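Local coordinates for protein hemoglobin chain d1 (Lumbricus terrestris, PDB 1X9F) that probably carries oxygen on its heme iron as a globin subunit, here with carbon monoxide bound, at residues V25-E30 / R65-L70; W32-D37 / L111-G116; I36-E41 / F104-K109; I72-L77 / G126-C131. One frame throughout, in Å; residues are numbered along the deposited sequence.

Contact 1 (V25-E30 / R65-L70). With HEM (protoporphyrin IX containing Fe), chain T; CMO (carbon monoxide), chain U.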
# COMPACT_ATOMS: atom_id res chain seq x y z
N VAL D 25 9.24 -16.10 -1.13
CA VAL D 25 8.39 -16.89 -0.24
C VAL D 25 6.92 -16.44 -0.28
O VAL D 25 6.03 -17.28 -0.34
CB VAL D 25 8.93 -16.87 1.21
CG1 VAL D 25 8.12 -17.80 2.11
CG2 VAL D 25 10.40 -17.29 1.22
N ALA D 26 6.68 -15.13 -0.27
CA ALA D 26 5.30 -14.63 -0.32
C ALA D 26 4.64 -14.87 -1.68
O ALA D 26 3.44 -15.13 -1.76
CB ALA D 26 5.23 -13.16 0.06
N PHE D 27 5.44 -14.77 -2.74
CA PHE D 27 4.94 -14.95 -4.10
C PHE D 27 4.48 -16.39 -4.25
O PHE D 27 3.36 -16.65 -4.72
CB PHE D 27 6.05 -14.62 -5.10
CG PHE D 27 5.66 -14.83 -6.54
CD1 PHE D 27 5.73 -16.09 -7.11
CD2 PHE D 27 5.22 -13.77 -7.32
CE1 PHE D 27 5.37 -16.30 -8.44
CE2 PHE D 27 4.86 -13.96 -8.65
CZ PHE D 27 4.94 -15.23 -9.21
N GLY D 28 5.34 -17.31 -3.84
CA GLY D 28 5.06 -18.74 -3.96
C GLY D 28 3.81 -19.18 -3.23
O GLY D 28 3.04 -20.00 -3.74
N LEU D 29 3.62 -18.64 -2.02
CA LEU D 29 2.48 -18.96 -1.17
C LEU D 29 1.20 -18.48 -1.83
O LEU D 29 0.22 -19.23 -1.93
CB LEU D 29 2.67 -18.30 0.21
CG LEU D 29 1.51 -18.24 1.21
CD1 LEU D 29 1.41 -19.51 2.04
CD2 LEU D 29 1.66 -17.02 2.12
N GLU D 30 1.21 -17.23 -2.27
CA GLU D 30 0.05 -16.63 -2.92
C GLU D 30 -0.34 -17.44 -4.14
O GLU D 30 -1.53 -17.70 -4.37
CB GLU D 30 0.35 -15.19 -3.33
CG GLU D 30 -0.88 -14.44 -3.82
CD GLU D 30 -0.57 -13.01 -4.23
OE1 GLU D 30 0.43 -12.44 -3.72
OE2 GLU D 30 -1.32 -12.45 -5.05
N ARG D 65 11.38 -24.43 -3.97
CA ARG D 65 11.99 -25.33 -4.94
C ARG D 65 11.33 -25.20 -6.31
O ARG D 65 12.02 -25.27 -7.33
CB ARG D 65 11.94 -26.79 -4.47
CG ARG D 65 12.96 -27.11 -3.38
CD ARG D 65 13.20 -28.60 -3.16
NE ARG D 65 12.04 -29.28 -2.57
CZ ARG D 65 11.74 -29.28 -1.27
NH1 ARG D 65 12.49 -28.63 -0.39
NH2 ARG D 65 10.66 -29.94 -0.86
N VAL D 66 10.02 -24.98 -6.33
CA VAL D 66 9.28 -24.80 -7.58
C VAL D 66 9.65 -23.51 -8.28
O VAL D 66 9.95 -23.51 -9.47
CB VAL D 66 7.78 -24.77 -7.33
CG1 VAL D 66 7.01 -24.53 -8.65
CG2 VAL D 66 7.35 -26.06 -6.67
N LEU D 67 9.61 -22.40 -7.54
CA LEU D 67 9.95 -21.10 -8.12
C LEU D 67 11.39 -21.08 -8.62
O LEU D 67 11.68 -20.50 -9.67
CB LEU D 67 9.71 -19.98 -7.11
CG LEU D 67 8.29 -19.47 -6.84
CD1 LEU D 67 7.50 -19.23 -8.13
CD2 LEU D 67 7.51 -20.41 -5.94
N SER D 68 12.29 -21.72 -7.86
CA SER D 68 13.70 -21.80 -8.27
C SER D 68 13.80 -22.60 -9.56
O SER D 68 14.64 -22.31 -10.42
CB SER D 68 14.56 -22.41 -7.17
OG SER D 68 15.92 -22.55 -7.60
N GLY D 69 12.94 -23.61 -9.70
CA GLY D 69 12.85 -24.43 -10.91
C GLY D 69 12.37 -23.63 -12.10
O GLY D 69 12.96 -23.69 -13.19
N LEU D 70 11.30 -22.86 -11.89
CA LEU D 70 10.78 -21.98 -12.91
C LEU D 70 11.86 -21.00 -13.31
O LEU D 70 12.02 -20.69 -14.50
CB LEU D 70 9.58 -21.20 -12.37
CG LEU D 70 8.31 -21.13 -13.22
CD1 LEU D 70 7.38 -20.09 -12.60
CD2 LEU D 70 8.60 -20.78 -14.68
CHA HEM T . 8.23 -31.23 -7.19
CHB HEM T . 9.08 -27.78 -10.52
CHC HEM T . 4.32 -27.61 -11.63
CHD HEM T . 3.55 -31.35 -8.54
C1A HEM T . 8.88 -30.19 -7.98
C2A HEM T . 10.23 -29.95 -7.78
C3A HEM T . 10.56 -28.91 -8.76
C4A HEM T . 9.25 -28.71 -9.41
CMA HEM T . 11.89 -28.24 -9.01
CAA HEM T . 11.12 -30.59 -6.76
CBA HEM T . 12.02 -31.68 -7.29
CGA HEM T . 12.89 -32.06 -6.11
O1A HEM T . 13.76 -31.26 -5.70
O2A HEM T . 12.68 -33.17 -5.58
C1B HEM T . 7.81 -27.44 -11.15
C2B HEM T . 7.74 -26.42 -12.09
C3B HEM T . 6.41 -26.41 -12.34
C4B HEM T . 5.77 -27.37 -11.61
CMB HEM T . 8.84 -25.55 -12.68
CAB HEM T . 5.91 -25.58 -13.24
CBB HEM T . 5.54 -24.83 -14.30
C1C HEM T . 3.66 -28.64 -10.82
C2C HEM T . 2.29 -28.81 -10.88
C3C HEM T . 2.08 -29.85 -10.03
C4C HEM T . 3.31 -30.22 -9.47
CMC HEM T . 1.26 -28.07 -11.71
CAC HEM T . 0.69 -30.33 -9.78
CBC HEM T . 0.42 -31.57 -9.16
C1D HEM T . 4.83 -31.71 -7.88
C2D HEM T . 4.93 -32.70 -6.90
C3D HEM T . 6.24 -32.69 -6.49
C4D HEM T . 6.83 -31.63 -7.33
CMD HEM T . 3.83 -33.60 -6.40
CAD HEM T . 6.95 -33.56 -5.48
CBD HEM T . 6.83 -33.00 -4.07
CGD HEM T . 7.63 -33.94 -3.20
O1D HEM T . 8.87 -33.98 -3.33
O2D HEM T . 7.00 -34.64 -2.38
NA HEM T . 8.25 -29.51 -8.96
NB HEM T . 6.64 -28.03 -10.82
NC HEM T . 4.32 -29.50 -9.99
ND HEM T . 5.96 -31.03 -8.16
FE HEM T . 6.29 -29.54 -9.50
C CMO U . 5.64 -27.95 -8.00
O CMO U . 4.62 -28.00 -7.14
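L67 reaches toward helix 21-38 with both of its methyl branches, and each finds a different partner. CD2 lies 3.6 Å from G28 CA, resting on the bare backbone of the glycine, while CD1 meets F27 CE1 at 3.6 Å, at the edge of the phenyl ring and near its plane. A side chain on G28 would point toward L67 and collide with its CD2, and its absence lets the two helices come to 6.8 Å between G28 CA and L67 CA. With CG anti to the backbone N (chi1 177°), F27 turns its ring into the interior, where L111, V114 and L115 of helix 101-119 also touch it. Away from this tight spot, A26, L29 and E30 make no contact with segment 65-70 and remain partly exposed, A26 and L29 against T121 of a second copy of this protein. Facing the heme, V66 lies beside the carbon monoxide, and its CG1 is 3.9 Å from heme C1B; R65, also a heme-binding residue, brings CD within 3.7 Å of heme O1A. An alanine in place of V66 would remove both gamma methyls and is likely to open a gap beside the ligand and leave it less confined laterally. Two helices meeting at a glycine behind the distal side of the heme are the B/E crossing of the globin fold.

Contact 2 (W32-D37 / L111-G116); sequences WRDIID and LLHVLG. With CMO (carbon monoxide), chain U.
Similar first torsions aim D34 and V114 at each other: D34 CG is anti to its carbonyl carbon (chi1 -82°), and so is CG1 of V114 (chi1 -54°). The two side chains run antiparallel alongside each other, and D34 OD2 comes to rest 3.7 Å from V114 CG1. This is part of the B/G helix pairing of the globin fold, with helix 21-38 on one side and helix 101-119 on the other. It is a thin, partly buried contact, with no hydrogen bond across it and 8.6 Å between the CA atoms of D34 and V114. H113 ND1 lies 4.4 Å from D34 OD2, too far for a bond, although a charged imidazole would probably be favoured there by the carboxylate. Outside the pair, R33 makes a salt bridge with D117 of a second copy of this protein, so this helix also faces a subunit interface. On the inward side of the same helix, W32 belongs to the carbon monoxide pocket, with its indole meeting the rings of F46 and F59 edge-to-face. One face of that indole carries I35 CD1, 3.9 Å above the ring plane and offset toward the rim.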
# COMPACT_ATOMS: atom_id res chain seq x y z
N TRP D 32 0.37 -20.79 -4.80
CA TRP D 32 -0.20 -22.09 -4.45
C TRP D 32 -1.54 -22.02 -3.76
O TRP D 32 -2.36 -22.92 -3.92
CB TRP D 32 0.77 -22.95 -3.64
CG TRP D 32 1.81 -23.44 -4.52
CD1 TRP D 32 3.09 -22.99 -4.59
CD2 TRP D 32 1.67 -24.42 -5.54
NE1 TRP D 32 3.77 -23.65 -5.58
CE2 TRP D 32 2.92 -24.53 -6.19
CE3 TRP D 32 0.61 -25.23 -5.98
CZ2 TRP D 32 3.14 -25.42 -7.23
CZ3 TRP D 32 0.83 -26.12 -7.02
CH2 TRP D 32 2.09 -26.21 -7.63
N ARG D 33 -1.76 -20.96 -3.00
CA ARG D 33 -3.04 -20.81 -2.34
C ARG D 33 -4.15 -20.62 -3.37
O ARG D 33 -5.21 -21.23 -3.25
CB ARG D 33 -3.04 -19.65 -1.36
CG ARG D 33 -4.26 -19.70 -0.47
CD ARG D 33 -4.33 -18.59 0.51
NE ARG D 33 -4.47 -17.30 -0.15
CZ ARG D 33 -4.60 -16.15 0.50
NH1 ARG D 33 -4.62 -16.13 1.83
NH2 ARG D 33 -4.72 -15.02 -0.18
N ASP D 34 -3.89 -19.78 -4.37
CA ASP D 34 -4.81 -19.56 -5.48
C ASP D 34 -5.12 -20.86 -6.20
O ASP D 34 -6.29 -21.21 -6.40
CB ASP D 34 -4.22 -18.56 -6.48
CG ASP D 34 -4.42 -17.11 -6.06
OD1 ASP D 34 -4.84 -16.84 -4.91
OD2 ASP D 34 -4.17 -16.15 -6.83
N ILE D 35 -4.07 -21.58 -6.58
CA ILE D 35 -4.17 -22.86 -7.28
C ILE D 35 -5.01 -23.86 -6.49
O ILE D 35 -6.03 -24.35 -6.98
CB ILE D 35 -2.76 -23.42 -7.58
CG1 ILE D 35 -2.08 -22.59 -8.68
CG2 ILE D 35 -2.82 -24.89 -7.98
CD1 ILE D 35 -0.64 -22.98 -8.97
N ILE D 36 -4.59 -24.14 -5.26
CA ILE D 36 -5.27 -25.13 -4.41
C ILE D 36 -6.68 -24.70 -4.00
O ILE D 36 -7.54 -25.54 -3.72
CB ILE D 36 -4.40 -25.47 -3.18
CG1 ILE D 36 -3.13 -26.21 -3.63
CG2 ILE D 36 -5.18 -26.28 -2.15
CD1 ILE D 36 -1.98 -26.14 -2.63
N ASP D 37 -6.93 -23.39 -3.96
CA ASP D 37 -8.26 -22.86 -3.71
C ASP D 37 -9.17 -23.25 -4.87
O ASP D 37 -10.30 -23.70 -4.66
CB ASP D 37 -8.22 -21.34 -3.62
CG ASP D 37 -8.85 -20.83 -2.36
OD1 ASP D 37 -10.05 -20.47 -2.40
OD2 ASP D 37 -8.24 -20.76 -1.27
N LEU D 111 -0.21 -18.71 -12.36
CA LEU D 111 1.06 -18.01 -12.48
C LEU D 111 0.84 -16.68 -13.21
O LEU D 111 1.25 -15.63 -12.72
CB LEU D 111 2.10 -18.85 -13.20
CG LEU D 111 3.46 -18.18 -13.40
CD1 LEU D 111 4.16 -17.88 -12.06
CD2 LEU D 111 4.35 -19.03 -14.30
N LEU D 112 0.15 -16.72 -14.35
CA LEU D 112 -0.09 -15.51 -15.14
C LEU D 112 -0.93 -14.47 -14.40
O LEU D 112 -0.68 -13.27 -14.51
CB LEU D 112 -0.73 -15.86 -16.49
CG LEU D 112 0.13 -16.64 -17.48
CD1 LEU D 112 -0.55 -16.69 -18.84
CD2 LEU D 112 1.52 -16.05 -17.63
N HIS D 113 -1.90 -14.95 -13.62
CA HIS D 113 -2.78 -14.10 -12.84
C HIS D 113 -2.03 -13.40 -11.70
O HIS D 113 -2.17 -12.18 -11.52
CB HIS D 113 -3.94 -14.94 -12.30
CG HIS D 113 -5.02 -14.14 -11.65
ND1 HIS D 113 -4.89 -13.59 -10.39
CD2 HIS D 113 -6.26 -13.79 -12.08
CE1 HIS D 113 -5.99 -12.94 -10.07
NE2 HIS D 113 -6.84 -13.05 -11.08
N VAL D 114 -1.23 -14.15 -10.94
CA VAL D 114 -0.42 -13.57 -9.88
C VAL D 114 0.66 -12.64 -10.46
O VAL D 114 0.94 -11.59 -9.89
CB VAL D 114 0.20 -14.62 -8.90
CG1 VAL D 114 -0.89 -15.52 -8.31
CG2 VAL D 114 1.28 -15.46 -9.56
N LEU D 115 1.25 -13.03 -11.60
CA LEU D 115 2.24 -12.19 -12.26
C LEU D 115 1.61 -10.86 -12.68
O LEU D 115 2.21 -9.79 -12.50
CB LEU D 115 2.86 -12.90 -13.47
CG LEU D 115 3.98 -13.90 -13.16
CD1 LEU D 115 4.27 -14.73 -14.38
CD2 LEU D 115 5.25 -13.21 -12.68
N GLY D 116 0.40 -10.95 -13.22
CA GLY D 116 -0.40 -9.78 -13.58
C GLY D 116 -0.56 -8.78 -12.45
O GLY D 116 -0.43 -7.57 -12.67
C CMO U . 5.64 -27.95 -8.00
O CMO U . 4.62 -28.00 -7.14

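Contact 3 (I36-E41 / F104-K109). With HEM (protoporphyrin IX containing Fe), chain T.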
# COMPACT_ATOMS: atom_id res chain seq x y z
N ILE D 36 -4.59 -24.14 -5.26
CA ILE D 36 -5.27 -25.13 -4.41
C ILE D 36 -6.68 -24.70 -4.00
O ILE D 36 -7.54 -25.54 -3.72
CB ILE D 36 -4.40 -25.47 -3.18
CG1 ILE D 36 -3.13 -26.21 -3.63
CG2 ILE D 36 -5.18 -26.28 -2.15
CD1 ILE D 36 -1.98 -26.14 -2.63
N ASP D 37 -6.93 -23.39 -3.96
CA ASP D 37 -8.26 -22.86 -3.71
C ASP D 37 -9.17 -23.25 -4.87
O ASP D 37 -10.30 -23.70 -4.66
CB ASP D 37 -8.22 -21.34 -3.62
CG ASP D 37 -8.85 -20.83 -2.36
OD1 ASP D 37 -10.05 -20.47 -2.40
OD2 ASP D 37 -8.24 -20.76 -1.27
N ASP D 38 -8.65 -23.08 -6.08
CA ASP D 38 -9.42 -23.32 -7.29
C ASP D 38 -9.52 -24.82 -7.55
O ASP D 38 -10.54 -25.28 -8.07
CB ASP D 38 -8.77 -22.60 -8.48
CG ASP D 38 -9.59 -22.72 -9.76
OD1 ASP D 38 -8.99 -22.70 -10.85
OD2 ASP D 38 -10.84 -22.83 -9.77
N HIS D 39 -8.48 -25.57 -7.20
CA HIS D 39 -8.51 -27.02 -7.39
C HIS D 39 -7.92 -27.79 -6.20
O HIS D 39 -6.73 -28.12 -6.19
CB HIS D 39 -7.76 -27.42 -8.66
CG HIS D 39 -8.43 -26.97 -9.92
ND1 HIS D 39 -9.25 -27.79 -10.67
CD2 HIS D 39 -8.35 -25.80 -10.60
CE1 HIS D 39 -9.67 -27.13 -11.74
NE2 HIS D 39 -9.14 -25.92 -11.72
N PRO D 40 -8.75 -28.06 -5.19
CA PRO D 40 -8.32 -28.79 -4.00
C PRO D 40 -7.82 -30.22 -4.22
O PRO D 40 -7.19 -30.77 -3.31
CB PRO D 40 -9.58 -28.79 -3.12
CG PRO D 40 -10.71 -28.57 -4.05
CD PRO D 40 -10.17 -27.66 -5.11
N GLU D 41 -8.06 -30.81 -5.40
CA GLU D 41 -7.51 -32.15 -5.68
C GLU D 41 -5.99 -32.09 -5.66
O GLU D 41 -5.33 -33.07 -5.31
CB GLU D 41 -7.94 -32.73 -7.04
CG GLU D 41 -9.26 -32.23 -7.59
CD GLU D 41 -9.13 -30.89 -8.27
OE1 GLU D 41 -8.55 -30.82 -9.37
OE2 GLU D 41 -9.62 -29.90 -7.68
N PHE D 104 -0.89 -28.61 -14.81
CA PHE D 104 0.09 -27.63 -15.29
C PHE D 104 -0.61 -26.47 -15.99
O PHE D 104 -0.16 -25.32 -15.87
CB PHE D 104 1.12 -28.31 -16.20
CG PHE D 104 1.92 -29.34 -15.48
CD1 PHE D 104 1.40 -30.62 -15.30
CD2 PHE D 104 3.16 -29.04 -14.95
CE1 PHE D 104 2.13 -31.58 -14.61
CE2 PHE D 104 3.90 -30.00 -14.26
CZ PHE D 104 3.38 -31.27 -14.09
N ASP D 105 -1.69 -26.76 -16.69
CA ASP D 105 -2.49 -25.70 -17.30
C ASP D 105 -3.07 -24.78 -16.24
O ASP D 105 -3.06 -23.56 -16.41
CB ASP D 105 -3.60 -26.28 -18.17
CG ASP D 105 -3.07 -27.01 -19.38
OD1 ASP D 105 -3.87 -27.60 -20.12
OD2 ASP D 105 -1.85 -27.04 -19.67
N ILE D 106 -3.58 -25.36 -15.16
CA ILE D 106 -4.10 -24.57 -14.04
C ILE D 106 -2.96 -23.77 -13.42
O ILE D 106 -3.13 -22.61 -13.05
CB ILE D 106 -4.80 -25.47 -12.99
CG1 ILE D 106 -6.06 -26.11 -13.57
CG2 ILE D 106 -5.14 -24.67 -11.72
CD1 ILE D 106 -6.36 -27.51 -13.04
N PHE D 107 -1.80 -24.40 -13.31
CA PHE D 107 -0.63 -23.72 -12.78
C PHE D 107 -0.33 -22.46 -13.58
O PHE D 107 -0.20 -21.37 -13.01
CB PHE D 107 0.58 -24.65 -12.79
CG PHE D 107 1.84 -23.99 -12.31
CD1 PHE D 107 2.26 -24.15 -10.99
CD2 PHE D 107 2.61 -23.21 -13.17
CE1 PHE D 107 3.42 -23.54 -10.53
CE2 PHE D 107 3.78 -22.59 -12.72
CZ PHE D 107 4.18 -22.77 -11.40
N LEU D 108 -0.22 -22.62 -14.90
CA LEU D 108 0.05 -21.51 -15.79
C LEU D 108 -1.01 -20.42 -15.66
O LEU D 108 -0.67 -19.24 -15.61
CB LEU D 108 0.11 -22.01 -17.24
CG LEU D 108 0.37 -20.97 -18.34
CD1 LEU D 108 1.67 -20.21 -18.11
CD2 LEU D 108 0.39 -21.66 -19.70
N LYS D 109 -2.28 -20.83 -15.58
CA LYS D 109 -3.39 -19.88 -15.44
C LYS D 109 -3.17 -18.98 -14.23
O LYS D 109 -3.35 -17.76 -14.30
CB LYS D 109 -4.74 -20.60 -15.31
CG LYS D 109 -5.96 -19.68 -15.46
CD LYS D 109 -6.94 -19.80 -14.28
CE LYS D 109 -7.78 -21.07 -14.33
NZ LYS D 109 -8.70 -21.18 -13.16
CHA HEM T . 8.23 -31.23 -7.19
CHB HEM T . 9.08 -27.78 -10.52
CHC HEM T . 4.32 -27.61 -11.63
CHD HEM T . 3.55 -31.35 -8.54
C1A HEM T . 8.88 -30.19 -7.98
C2A HEM T . 10.23 -29.95 -7.78
C3A HEM T . 10.56 -28.91 -8.76
C4A HEM T . 9.25 -28.71 -9.41
CMA HEM T . 11.89 -28.24 -9.01
CAA HEM T . 11.12 -30.59 -6.76
CBA HEM T . 12.02 -31.68 -7.29
CGA HEM T . 12.89 -32.06 -6.11
O1A HEM T . 13.76 -31.26 -5.70
O2A HEM T . 12.68 -33.17 -5.58
C1B HEM T . 7.81 -27.44 -11.15
C2B HEM T . 7.74 -26.42 -12.09
C3B HEM T . 6.41 -26.41 -12.34
C4B HEM T . 5.77 -27.37 -11.61
CMB HEM T . 8.84 -25.55 -12.68
CAB HEM T . 5.91 -25.58 -13.24
CBB HEM T . 5.54 -24.83 -14.30
C1C HEM T . 3.66 -28.64 -10.82
C2C HEM T . 2.29 -28.81 -10.88
C3C HEM T . 2.08 -29.85 -10.03
C4C HEM T . 3.31 -30.22 -9.47
CMC HEM T . 1.26 -28.07 -11.71
CAC HEM T . 0.69 -30.33 -9.78
CBC HEM T . 0.42 -31.57 -9.16
C1D HEM T . 4.83 -31.71 -7.88
C2D HEM T . 4.93 -32.70 -6.90
C3D HEM T . 6.24 -32.69 -6.49
C4D HEM T . 6.83 -31.63 -7.33
CMD HEM T . 3.83 -33.60 -6.40
CAD HEM T . 6.95 -33.56 -5.48
CBD HEM T . 6.83 -33.00 -4.07
CGD HEM T . 7.63 -33.94 -3.20
O1D HEM T . 8.87 -33.98 -3.33
O2D HEM T . 7.00 -34.64 -2.38
NA HEM T . 8.25 -29.51 -8.96
NB HEM T . 6.64 -28.03 -10.82
NC HEM T . 4.32 -29.50 -9.99
ND HEM T . 5.96 -31.03 -8.16
FE HEM T . 6.29 -29.54 -9.50
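A salt bridge closes the outer side of the contact: K109 NZ donates to D38 OD1 at 2.8 Å, meeting the oxygen on its syn side but 34° out of the carboxylate plane. The lysine gets there by bending at its second and third torsions, and its chain comes in across the aspartate. Within segment 36-41, H39 ND1 gives a weak hydrogen bond to E41 OE1 (3.4 Å, 142° at the hydrogen), which may help to orient the imidazole. H39, the first residue to leave helix 21-38, lays one face of that ring on I106: CD1 sits 3.5 Å from the ring centroid and 9° off the normal, a CH-pi contact over the centre. Deeper in, F104 and F107 each turn a ring face to the heme of this globin, F104 toward methyl CMC and F107 toward vinyl CAB. An alanine at F107 would probably leave that vinyl without its aromatic cover and open a gap beside I35 and L31. E41 would probably favour a charge on H39 and K109, with NZ 5.0 Å from H39 NE2, oppose it, so the ionisation of the imidazole stays open, while the D38-K109 pair flanks an apolar CH-pi contact.

Contact 4 (I72-L77 / G126-C131); sequences ITISML and GAWHDC
Apolar contact joins the two segments at two places. At the first, L77 points toward helix 125-139 and lays its CG and CD2 beside the sulfur of C131, with L77 CD2 3.3 Å from C131 SG. At the second, I74 extends its longer branch fully (chi2 176°), so that CD1 lies 4.0 Å from W128 CZ3 and equally far from CH2, on the six-membered part of the indole. The two side chains run across each other. W14 of helix 4-18 touches both of them, and L112 and L115 of helix 101-119 pack on W128 as well.

One covalent link leads out of the contact: C131 SG is bonded to C2 SG, so the sulfur that receives L77 is half of a disulfide. In the globin fold this is where the end of the E helix meets the H helix, and a bridge from the N-terminal segment to the H helix is a feature of annelid extracellular globins.

Polar bonds hold the surroundings and do not cross between the segments. W128 NE1 donates to Q13 OE1, which helps to hold the indole in place and satisfies its N-H within a buried site. As helix 57-75 ends, S75 OG turns back to I72 O at 3.0 Å, from above the carbonyl plane with a C=O...donor angle of 114°. The threonine next to I72 does likewise, T73 OG1 bonding to L70 O. Nearby, K11 NZ binds I74 O, tying the last turn of helix 57-75 to helix 4-18.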
# COMPACT_ATOMS: atom_id res chain seq x y z
N ILE D 72 15.09 -21.46 -13.37
CA ILE D 72 16.04 -22.15 -14.24
C ILE D 72 15.55 -22.19 -15.68
O ILE D 72 16.31 -21.89 -16.60
CB ILE D 72 16.33 -23.59 -13.75
CG1 ILE D 72 17.01 -23.56 -12.38
CG2 ILE D 72 17.22 -24.34 -14.75
CD1 ILE D 72 17.22 -24.93 -11.76
N THR D 73 14.28 -22.55 -15.85
CA THR D 73 13.71 -22.69 -17.18
C THR D 73 13.57 -21.34 -17.87
O THR D 73 13.89 -21.22 -19.05
CB THR D 73 12.34 -23.41 -17.16
OG1 THR D 73 11.43 -22.69 -16.32
CG2 THR D 73 12.45 -24.77 -16.50
N ILE D 74 13.09 -20.32 -17.16
CA ILE D 74 13.02 -18.98 -17.73
C ILE D 74 14.41 -18.53 -18.18
O ILE D 74 14.57 -17.95 -19.25
CB ILE D 74 12.41 -17.99 -16.73
CG1 ILE D 74 10.93 -18.35 -16.51
CG2 ILE D 74 12.57 -16.53 -17.21
CD1 ILE D 74 10.24 -17.50 -15.48
N SER D 75 15.43 -18.82 -17.38
CA SER D 75 16.77 -18.37 -17.72
C SER D 75 17.42 -19.20 -18.83
O SER D 75 18.49 -18.84 -19.34
CB SER D 75 17.66 -18.28 -16.47
OG SER D 75 18.05 -19.57 -16.03
N MET D 76 16.77 -20.31 -19.22
CA MET D 76 17.24 -21.17 -20.31
C MET D 76 16.43 -20.98 -21.60
O MET D 76 16.67 -21.68 -22.59
CB MET D 76 17.19 -22.64 -19.91
CG MET D 76 18.29 -23.05 -18.96
SD MET D 76 18.17 -24.79 -18.52
CE MET D 76 19.57 -24.94 -17.42
N LEU D 77 15.48 -20.05 -21.59
CA LEU D 77 14.64 -19.80 -22.77
C LEU D 77 15.43 -19.58 -24.07
O LEU D 77 14.92 -19.87 -25.15
CB LEU D 77 13.68 -18.63 -22.51
CG LEU D 77 12.19 -18.84 -22.16
CD1 LEU D 77 11.81 -20.28 -21.83
CD2 LEU D 77 11.78 -17.88 -21.03
N GLY D 126 1.12 -11.89 -23.69
CA GLY D 126 1.46 -12.58 -24.93
C GLY D 126 2.80 -13.30 -24.82
O GLY D 126 2.88 -14.51 -25.06
N ALA D 127 3.83 -12.56 -24.44
CA ALA D 127 5.18 -13.11 -24.32
C ALA D 127 5.21 -14.22 -23.28
O ALA D 127 5.71 -15.31 -23.56
CB ALA D 127 6.19 -12.03 -23.98
N TRP D 128 4.66 -13.95 -22.10
CA TRP D 128 4.61 -14.96 -21.04
C TRP D 128 3.92 -16.22 -21.50
O TRP D 128 4.48 -17.31 -21.39
CB TRP D 128 3.91 -14.44 -19.80
CG TRP D 128 4.85 -13.70 -18.99
CD1 TRP D 128 5.14 -12.38 -19.10
CD2 TRP D 128 5.72 -14.23 -17.98
NE1 TRP D 128 6.11 -12.04 -18.19
CE2 TRP D 128 6.49 -13.16 -17.49
CE3 TRP D 128 5.91 -15.50 -17.42
CZ2 TRP D 128 7.43 -13.31 -16.47
CZ3 TRP D 128 6.86 -15.66 -16.41
CH2 TRP D 128 7.60 -14.56 -15.95
N HIS D 129 2.72 -16.05 -22.03
CA HIS D 129 1.92 -17.18 -22.45
C HIS D 129 2.62 -18.06 -23.45
O HIS D 129 2.63 -19.28 -23.30
CB HIS D 129 0.59 -16.71 -23.02
CG HIS D 129 -0.44 -17.79 -23.03
ND1 HIS D 129 -1.17 -18.11 -21.92
CD2 HIS D 129 -0.82 -18.64 -24.01
CE1 HIS D 129 -1.99 -19.11 -22.21
NE2 HIS D 129 -1.79 -19.45 -23.47
N ASP D 130 3.20 -17.45 -24.48
CA ASP D 130 3.97 -18.20 -25.45
C ASP D 130 5.08 -18.94 -24.73
O ASP D 130 5.17 -20.17 -24.78
CB ASP D 130 4.58 -17.26 -26.50
CG ASP D 130 3.55 -16.68 -27.44
OD1 ASP D 130 3.91 -15.80 -28.24
OD2 ASP D 130 2.35 -17.04 -27.46
N CYS D 131 5.90 -18.15 -24.02
CA CYS D 131 7.15 -18.61 -23.41
C CYS D 131 7.03 -19.71 -22.36
O CYS D 131 7.72 -20.73 -22.45
CB CYS D 131 7.86 -17.41 -22.81
SG CYS D 131 9.54 -17.23 -23.41

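In the fold
Contacts 1, 2 and 3 follow one another along helix 21-38 and just past its end; the partner is helix 57-75 in contact 1 and helix 101-119 in contacts 2 and 3. Contacts 2 and 3 lie closest together, with centres about 8 Å apart, and share I36 and D37. Contact 1 reaches contact 2 through F27 and L70, which pack on L111, V114 and L115. Contact 4, its centre about 16 and 19 Å from those of contacts 1 and 3, lies where the C-terminal end of helix 57-75 meets helix 125-139; W128 touching L115 joins it to contact 2. Contact 1 closes before contact 4 opens, whereas contact 2 crosses both, so early and late helices form one core beside the heme.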